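Lactate dehydrogenase, adjacent gene encodes predicted malate dehydrogenase (Cryptosporidium parvum, PDB 4ND2) probably catalyses the NAD-dependent interconversion of (S)-lactate and pyruvate, as expected of an L-lactate dehydrogenase with a Rossmann-type cofactor domain. Local coordinates at residues 97-100 against 101-104; 290-293 against 294-297. All blocks are in the same frame, centred on the assembly; numbering follows the deposited sequence.

Contact 1: residues 97-100 against 101-104; sequences NARI and LDSV. With A3D (3-acetylpyridine adenine dinucleotide), chain C.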
ATOM      1  N   ASN A  97      17.874  29.258  15.372  1.00 23.63           N
ATOM      2  CA  ASN A  97      17.659  27.810  15.331  1.00 23.49           C
ATOM      3  C   ASN A  97      18.764  27.012  16.011  1.00 23.63           C
ATOM      4  O   ASN A  97      18.503  25.942  16.560  1.00 23.73           O
ATOM      5  CB  ASN A  97      17.437  27.336  13.894  1.00 23.39           C
ATOM      6  CG  ASN A  97      16.095  27.784  13.343  1.00 23.21           C
ATOM      7  OD1 ASN A  97      15.245  28.290  14.080  1.00 23.17           O
ATOM      8  ND2 ASN A  97      15.895  27.597  12.048  1.00 23.08           N
ATOM      9  N   ALA A  98      19.987  27.536  16.000  1.00 23.56           N
ATOM     10  CA  ALA A  98      21.073  26.933  16.773  1.00 23.78           C
ATOM     11  C   ALA A  98      20.696  26.859  18.254  1.00 24.15           C
ATOM     12  O   ALA A  98      20.932  25.844  18.913  1.00 23.78           O
ATOM     13  CB  ALA A  98      22.354  27.726  16.598  1.00 24.05           C
ATOM     14  N   ARG A  99      20.102  27.936  18.762  1.00 24.51           N
ATOM     15  CA  ARG A  99      19.659  28.000  20.153  1.00 25.12           C
ATOM     16  C   ARG A  99      18.521  27.019  20.444  1.00 24.11           C
ATOM     17  O   ARG A  99      18.502  26.386  21.496  1.00 23.63           O
ATOM     18  CB  ARG A  99      19.235  29.429  20.511  1.00 26.38           C
ATOM     19  CG  ARG A  99      20.384  30.433  20.536  1.00 27.86           C
ATOM     20  CD  ARG A  99      21.393  30.106  21.627  1.00 29.32           C
ATOM     21  NE  ARG A  99      20.727  29.925  22.919  1.00 31.40           N
ATOM     22  CZ  ARG A  99      21.143  29.125  23.903  1.00 32.76           C
ATOM     23  NH1 ARG A  99      22.246  28.391  23.783  1.00 33.17           N
ATOM     24  NH2 ARG A  99      20.436  29.055  25.027  1.00 33.51           N
ATOM     25  N   ILE A 100      17.582  26.887  19.513  1.00 23.32           N
ATOM     26  CA  ILE A 100      16.515  25.893  19.655  1.00 22.92           C
ATOM     27  C   ILE A 100      17.109  24.492  19.766  1.00 23.05           C
ATOM     28  O   ILE A 100      16.732  23.723  20.652  1.00 22.56           O
ATOM     29  CB  ILE A 100      15.509  25.953  18.484  1.00 22.55           C
ATOM     30  CG1 ILE A 100      14.663  27.223  18.590  1.00 22.34           C
ATOM     31  CG2 ILE A 100      14.603  24.724  18.480  1.00 22.58           C
ATOM     32  CD1 ILE A 100      13.816  27.508  17.369  1.00 22.23           C
ATOM     33  N   LEU A 101      18.047  24.172  18.877  1.00 23.37           N
ATOM     34  CA  LEU A 101      18.654  22.838  18.853  1.00 24.17           C
ATOM     35  C   LEU A 101      19.460  22.505  20.111  1.00 24.29           C
ATOM     36  O   LEU A 101      19.572  21.333  20.468  1.00 24.19           O
ATOM     37  CB  LEU A 101      19.503  22.639  17.588  1.00 24.52           C
ATOM     38  CG  LEU A 101      18.760  22.033  16.390  1.00 25.01           C
ATOM     39  CD1 LEU A 101      17.458  22.755  16.068  1.00 25.25           C
ATOM     40  CD2 LEU A 101      19.667  22.017  15.170  1.00 25.47           C
ATOM     41  N   ASP A 102      19.998  23.523  20.785  1.00 24.86           N
ATOM     42  CA  ASP A 102      20.633  23.324  22.095  1.00 25.14           C
ATOM     43  C   ASP A 102      19.638  22.700  23.067  1.00 24.91           C
ATOM     44  O   ASP A 102      19.960  21.738  23.764  1.00 25.29           O
ATOM     45  CB  ASP A 102      21.135  24.647  22.690  1.00 25.46           C
ATOM     46  CG  ASP A 102      22.270  25.262  21.899  1.00 25.84           C
ATOM     47  OD1 ASP A 102      22.420  26.500  21.956  1.00 26.04           O
ATOM     48  OD2 ASP A 102      23.014  24.523  21.222  1.00 26.36           O
ATOM     49  N   SER A 103      18.430  23.256  23.105  1.00 24.76           N
ATOM     50  CA  SER A 103      17.369  22.756  23.977  1.00 24.87           C
ATOM     51  C   SER A 103      16.899  21.363  23.548  1.00 24.77           C
ATOM     52  O   SER A 103      16.735  20.476  24.386  1.00 24.79           O
ATOM     53  CB  SER A 103      16.190  23.735  23.993  1.00 25.10           C
ATOM     54  OG  SER A 103      15.174  23.301  24.878  1.00 25.51           O
ATOM     55  N   VAL A 104      16.701  21.168  22.246  1.00 24.42           N
ATOM     56  CA  VAL A 104      16.278  19.861  21.727  1.00 24.30           C
ATOM     57  C   VAL A 104      17.310  18.784  22.065  1.00 24.42           C
ATOM     58  O   VAL A 104      16.950  17.665  22.430  1.00 23.97           O
ATOM     59  CB  VAL A 104      16.036  19.887  20.198  1.00 23.90           C
ATOM     60  CG1 VAL A 104      15.673  18.499  19.683  1.00 23.93           C
ATOM     61  CG2 VAL A 104      14.930  20.872  19.841  1.00 24.02           C
TER
HETATM   62  PA  A3D C 401       6.726  26.152  11.049  1.00 18.76           P
HETATM   63  O1A A3D C 401       5.430  25.803  10.371  1.00 18.38           O
HETATM   64  O2A A3D C 401       6.972  27.572  11.488  1.00 18.66           O
HETATM   65  O5B A3D C 401       6.901  25.200  12.326  1.00 19.04           O
HETATM   66  C5B A3D C 401       7.931  25.390  13.289  1.00 19.41           C
HETATM   67  C4B A3D C 401       7.423  24.841  14.613  1.00 19.75           C
HETATM   68  O4B A3D C 401       8.494  24.767  15.555  1.00 20.06           O
HETATM   69  C3B A3D C 401       6.338  25.720  15.234  1.00 20.03           C
HETATM   70  O3B A3D C 401       5.128  24.980  15.430  1.00 20.06           O
HETATM   71  C2B A3D C 401       6.929  26.181  16.554  1.00 20.08           C
HETATM   72  O2B A3D C 401       5.974  26.285  17.614  1.00 20.41           O
HETATM   73  C1B A3D C 401       7.963  25.107  16.833  1.00 20.08           C
HETATM   74  N9A A3D C 401       9.019  25.537  17.773  1.00 19.99           N
HETATM   75  C8A A3D C 401       9.586  26.753  17.889  1.00 19.97           C
HETATM   76  N7A A3D C 401      10.517  26.744  18.876  1.00 20.10           N
HETATM   77  C5A A3D C 401      10.544  25.509  19.402  1.00 20.08           C
HETATM   78  C6A A3D C 401      11.291  24.816  20.470  1.00 20.25           C
HETATM   79  N6A A3D C 401      12.228  25.468  21.202  1.00 20.58           N
HETATM   80  N1A A3D C 401      11.007  23.510  20.686  1.00 20.31           N
HETATM   81  C2A A3D C 401      10.081  22.839  19.972  1.00 20.28           C
HETATM   82  N3A A3D C 401       9.366  23.413  18.988  1.00 19.97           N
HETATM   83  C4A A3D C 401       9.554  24.716  18.667  1.00 19.97           C
HETATM   84  O3  A3D C 401       7.991  25.733  10.136  1.00 18.57           O
HETATM   85  PN  A3D C 401       7.999  24.530   9.055  1.00 18.20           P
HETATM   86  O1N A3D C 401       7.365  25.024   7.786  1.00 17.85           O
HETATM   87  O2N A3D C 401       7.493  23.264   9.691  1.00 17.94           O
HETATM   88  O5D A3D C 401       9.579  24.356   8.818  1.00 17.91           O
HETATM   89  C5D A3D C 401      10.391  23.888   9.890  1.00 18.35           C
HETATM   90  C4D A3D C 401      11.875  24.012   9.567  1.00 18.80           C
HETATM   91  O4D A3D C 401      12.214  23.141   8.480  1.00 19.13           O
HETATM   92  C3D A3D C 401      12.295  25.417   9.142  1.00 18.92           C
HETATM   93  O3D A3D C 401      13.528  25.764   9.773  1.00 18.87           O
HETATM   94  C2D A3D C 401      12.507  25.311   7.650  1.00 19.07           C
HETATM   95  O2D A3D C 401      13.477  26.229   7.137  1.00 19.12           O
HETATM   96  C1D A3D C 401      12.985  23.876   7.529  1.00 19.13           C
HETATM   97  N1N A3D C 401      12.848  23.313   6.187  1.00 19.27           N
HETATM   98  C2N A3D C 401      13.898  22.662   5.666  1.00 19.36           C
HETATM   99  C3N A3D C 401      13.832  22.105   4.397  1.00 19.55           C
HETATM  100  C7N A3D C 401      15.004  21.375   3.816  1.00 19.80           C
HETATM  101  O7N A3D C 401      14.917  20.967   2.676  1.00 20.53           O
HETATM  102  C8N A3D C 401      16.240  21.145   4.631  1.00 19.66           C
HETATM  103  C4N A3D C 401      12.657  22.227   3.666  1.00 19.64           C
HETATM  104  C5N A3D C 401      11.583  22.902   4.226  1.00 19.52           C
HETATM  105  C6N A3D C 401      11.705  23.442   5.498  1.00 19.46           C
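R99 and D102 meet at the solvent-facing edge where helix 94-111 borders helix 124-135; helix 94-111 belongs to the beta-alpha-beta unit between strands 75-78 and 116-119 of the Rossmann fold. R99 NH1 lies 2.6 Å from D102 OD1, a salt bridge one turn along the helix. The approach is oblique, with the guanidinium and carboxylate planes 57° apart. Bends at chi2 and chi3 fold the arginine chain back toward the carboxylate. The other carboxylate oxygen, OD2, accepts a hydrogen bond from H130 NE2 on helix 124-135, so the aspartate links two helices as well as two turns.

On the cofactor side, I100 lies against the adenine of the 3-acetylpyridine adenine dinucleotide: CG2 approaches N6A at 3.7 Å and CD1 approaches N7A at 3.7 Å. I100 CG2 also packs on V104 CG2 at 4.1 Å. N97 belongs to the same pocket; its ND2 donates to N122 O and S81 OG, and its OD1 accepts from I82 N, three bonds that fix the amide's rotation. S81 OG and N122 ND2 in turn bond the dinucleotide. Within the helix, the i to i+4 bond from V104 N to I100 O is 3.0 Å, with an N-H...O angle of 163°.

Contact 2: residues 290-293 against 294-297; sequences DLTP and LEQK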
ATOM      1  N   ASP A 290      31.319   9.199  -9.259  1.00 29.18           N
ATOM      2  CA  ASP A 290      32.369   9.527 -10.218  1.00 30.33           C
ATOM      3  C   ASP A 290      32.156  10.955 -10.706  1.00 29.70           C
ATOM      4  O   ASP A 290      31.402  11.194 -11.647  1.00 31.16           O
ATOM      5  CB  ASP A 290      32.343   8.541 -11.391  1.00 31.53           C
ATOM      6  CG  ASP A 290      33.547   8.685 -12.314  1.00 33.27           C
ATOM      7  OD1 ASP A 290      34.635   9.085 -11.841  1.00 34.13           O
ATOM      8  OD2 ASP A 290      33.402   8.385 -13.519  1.00 35.05           O
ATOM      9  N   LEU A 291      32.816  11.904 -10.049  1.00 28.68           N
ATOM     10  CA  LEU A 291      32.652  13.318 -10.363  1.00 28.13           C
ATOM     11  C   LEU A 291      33.669  13.781 -11.397  1.00 28.31           C
ATOM     12  O   LEU A 291      34.834  13.386 -11.355  1.00 27.89           O
ATOM     13  CB  LEU A 291      32.804  14.166  -9.099  1.00 27.89           C
ATOM     14  CG  LEU A 291      31.809  13.895  -7.968  1.00 27.69           C
ATOM     15  CD1 LEU A 291      32.133  14.766  -6.763  1.00 27.68           C
ATOM     16  CD2 LEU A 291      30.379  14.125  -8.437  1.00 27.51           C
ATOM     17  N   THR A 292      33.220  14.633 -12.315  1.00 28.23           N
ATOM     18  CA  THR A 292      34.110  15.280 -13.273  1.00 28.36           C
ATOM     19  C   THR A 292      34.951  16.330 -12.544  1.00 28.41           C
ATOM     20  O   THR A 292      34.607  16.729 -11.427  1.00 27.86           O
ATOM     21  CB  THR A 292      33.321  15.982 -14.393  1.00 28.29           C
ATOM     22  OG1 THR A 292      32.489  17.001 -13.826  1.00 28.50           O
ATOM     23  CG2 THR A 292      32.459  14.987 -15.161  1.00 28.21           C
ATOM     24  N   PRO A 293      36.055  16.785 -13.167  1.00 28.45           N
ATOM     25  CA  PRO A 293      36.836  17.866 -12.562  1.00 28.12           C
ATOM     26  C   PRO A 293      35.991  19.103 -12.232  1.00 27.76           C
ATOM     27  O   PRO A 293      36.156  19.688 -11.162  1.00 27.84           O
ATOM     28  CB  PRO A 293      37.883  18.183 -13.635  1.00 28.27           C
ATOM     29  CG  PRO A 293      38.066  16.898 -14.360  1.00 28.47           C
ATOM     30  CD  PRO A 293      36.713  16.240 -14.371  1.00 28.48           C
ATOM     31  N   LEU A 294      35.092  19.480 -13.139  1.00 27.63           N
ATOM     32  CA  LEU A 294      34.176  20.596 -12.899  1.00 27.87           C
ATOM     33  C   LEU A 294      33.303  20.353 -11.665  1.00 27.37           C
ATOM     34  O   LEU A 294      33.163  21.233 -10.819  1.00 27.06           O
ATOM     35  CB  LEU A 294      33.293  20.847 -14.127  1.00 28.34           C
ATOM     36  CG  LEU A 294      32.233  21.951 -14.010  1.00 29.15           C
ATOM     37  CD1 LEU A 294      32.853  23.267 -13.557  1.00 29.58           C
ATOM     38  CD2 LEU A 294      31.497  22.131 -15.329  1.00 29.59           C
ATOM     39  N   GLU A 295      32.729  19.156 -11.569  1.00 26.87           N
ATOM     40  CA  GLU A 295      31.876  18.796 -10.431  1.00 26.53           C
ATOM     41  C   GLU A 295      32.655  18.760  -9.115  1.00 26.67           C
ATOM     42  O   GLU A 295      32.137  19.163  -8.074  1.00 25.81           O
ATOM     43  CB  GLU A 295      31.164  17.460 -10.690  1.00 26.10           C
ATOM     44  CG  GLU A 295      30.067  17.570 -11.742  1.00 25.69           C
ATOM     45  CD  GLU A 295      29.542  16.232 -12.239  1.00 25.48           C
ATOM     46  OE1 GLU A 295      30.210  15.195 -12.039  1.00 25.13           O
ATOM     47  OE2 GLU A 295      28.455  16.223 -12.851  1.00 25.16           O
ATOM     48  N   GLN A 296      33.900  18.291  -9.168  1.00 27.30           N
ATOM     49  CA  GLN A 296      34.782  18.307  -7.996  1.00 27.88           C
ATOM     50  C   GLN A 296      35.059  19.734  -7.519  1.00 27.64           C
ATOM     51  O   GLN A 296      35.123  19.985  -6.314  1.00 27.33           O
ATOM     52  CB  GLN A 296      36.104  17.595  -8.299  1.00 28.79           C
ATOM     53  CG  GLN A 296      35.973  16.094  -8.501  1.00 29.77           C
ATOM     54  CD  GLN A 296      37.223  15.477  -9.105  1.00 30.88           C
ATOM     55  OE1 GLN A 296      38.325  15.665  -8.593  1.00 31.56           O
ATOM     56  NE2 GLN A 296      37.058  14.740 -10.200  1.00 31.44           N
ATOM     57  N   LYS A 297      35.219  20.659  -8.465  1.00 27.54           N
ATOM     58  CA  LYS A 297      35.442  22.069  -8.142  1.00 27.87           C
ATOM     59  C   LYS A 297      34.187  22.705  -7.542  1.00 27.17           C
ATOM     60  O   LYS A 297      34.269  23.457  -6.570  1.00 26.61           O
ATOM     61  CB  LYS A 297      35.879  22.849  -9.387  1.00 28.65           C
ATOM     62  CG  LYS A 297      36.173  24.319  -9.125  1.00 29.80           C
ATOM     63  CD  LYS A 297      36.679  25.024 -10.372  1.00 30.91           C
ATOM     64  CE  LYS A 297      37.022  26.477 -10.081  1.00 31.75           C
ATOM     65  NZ  LYS A 297      37.783  27.110 -11.193  1.00 32.45           N
TER
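E295 reaches back to T292 to complete a capping box at the start of helix 293-314. From E295 CB, 3.4 Å from T292 OG1, the chain leaves with CG anti to the carbonyl carbon (chi1 -72°) and runs on extended. E295 CG passes T292 OG1 at 3.2 Å, E295 CD lies beside the same T292 OG1 at 3.4 Å, and at the tip E295 OE1 accepts from T292 N at 3.1 Å. That bond is nearly straight, 169° at the hydrogen, although the donor comes to the anti side of the carboxylate and lies 32° out of its plane. The reciprocal half runs from E295 N to T292 OG1, also 3.1 Å, so a first-turn amide is satisfied by the N-cap hydroxyl oxygen. L291 CD2 lies against E295 OE1 at 3.8 Å. One residue on, Q296 reaches back alongside the incoming chain, CG near L291 CB, and its NE2 donates to L291 O at 2.8 Å from above the carbonyl plane. The Q296 backbone N bonds T292 O at 2.8 Å. Beyond the box, E295 OE1 also accepts from S186 OG, while the glutamate side chain touches A184 and T185. The cap thus joins the loop after strand 284-286 to the loop between strands 182-183 and 189-190.

Followed from the N terminus, the chain reaches contact 1 on helix 94-111, between strands 75-78 and 116-119 of the parallel sheet. Contact 2 comes much later, joining the loop after strand 284-286 to the first turn of the last helix, 293-314, near the loop after strand 182-183. Each is formed within eight consecutive residues, so neither closes a long loop; the two lie in series and neither nest nor cross. The centres of contact 1 and contact 2 are about 35 Å apart and their nearest atoms about 26 Å, so they do not meet. Contact 1 belongs to the NAD-binding part of the sequence and borders the bound cofactor, whereas contact 2 belongs to the alpha/beta C-terminal part, at the surface, away from cofactor and substrate.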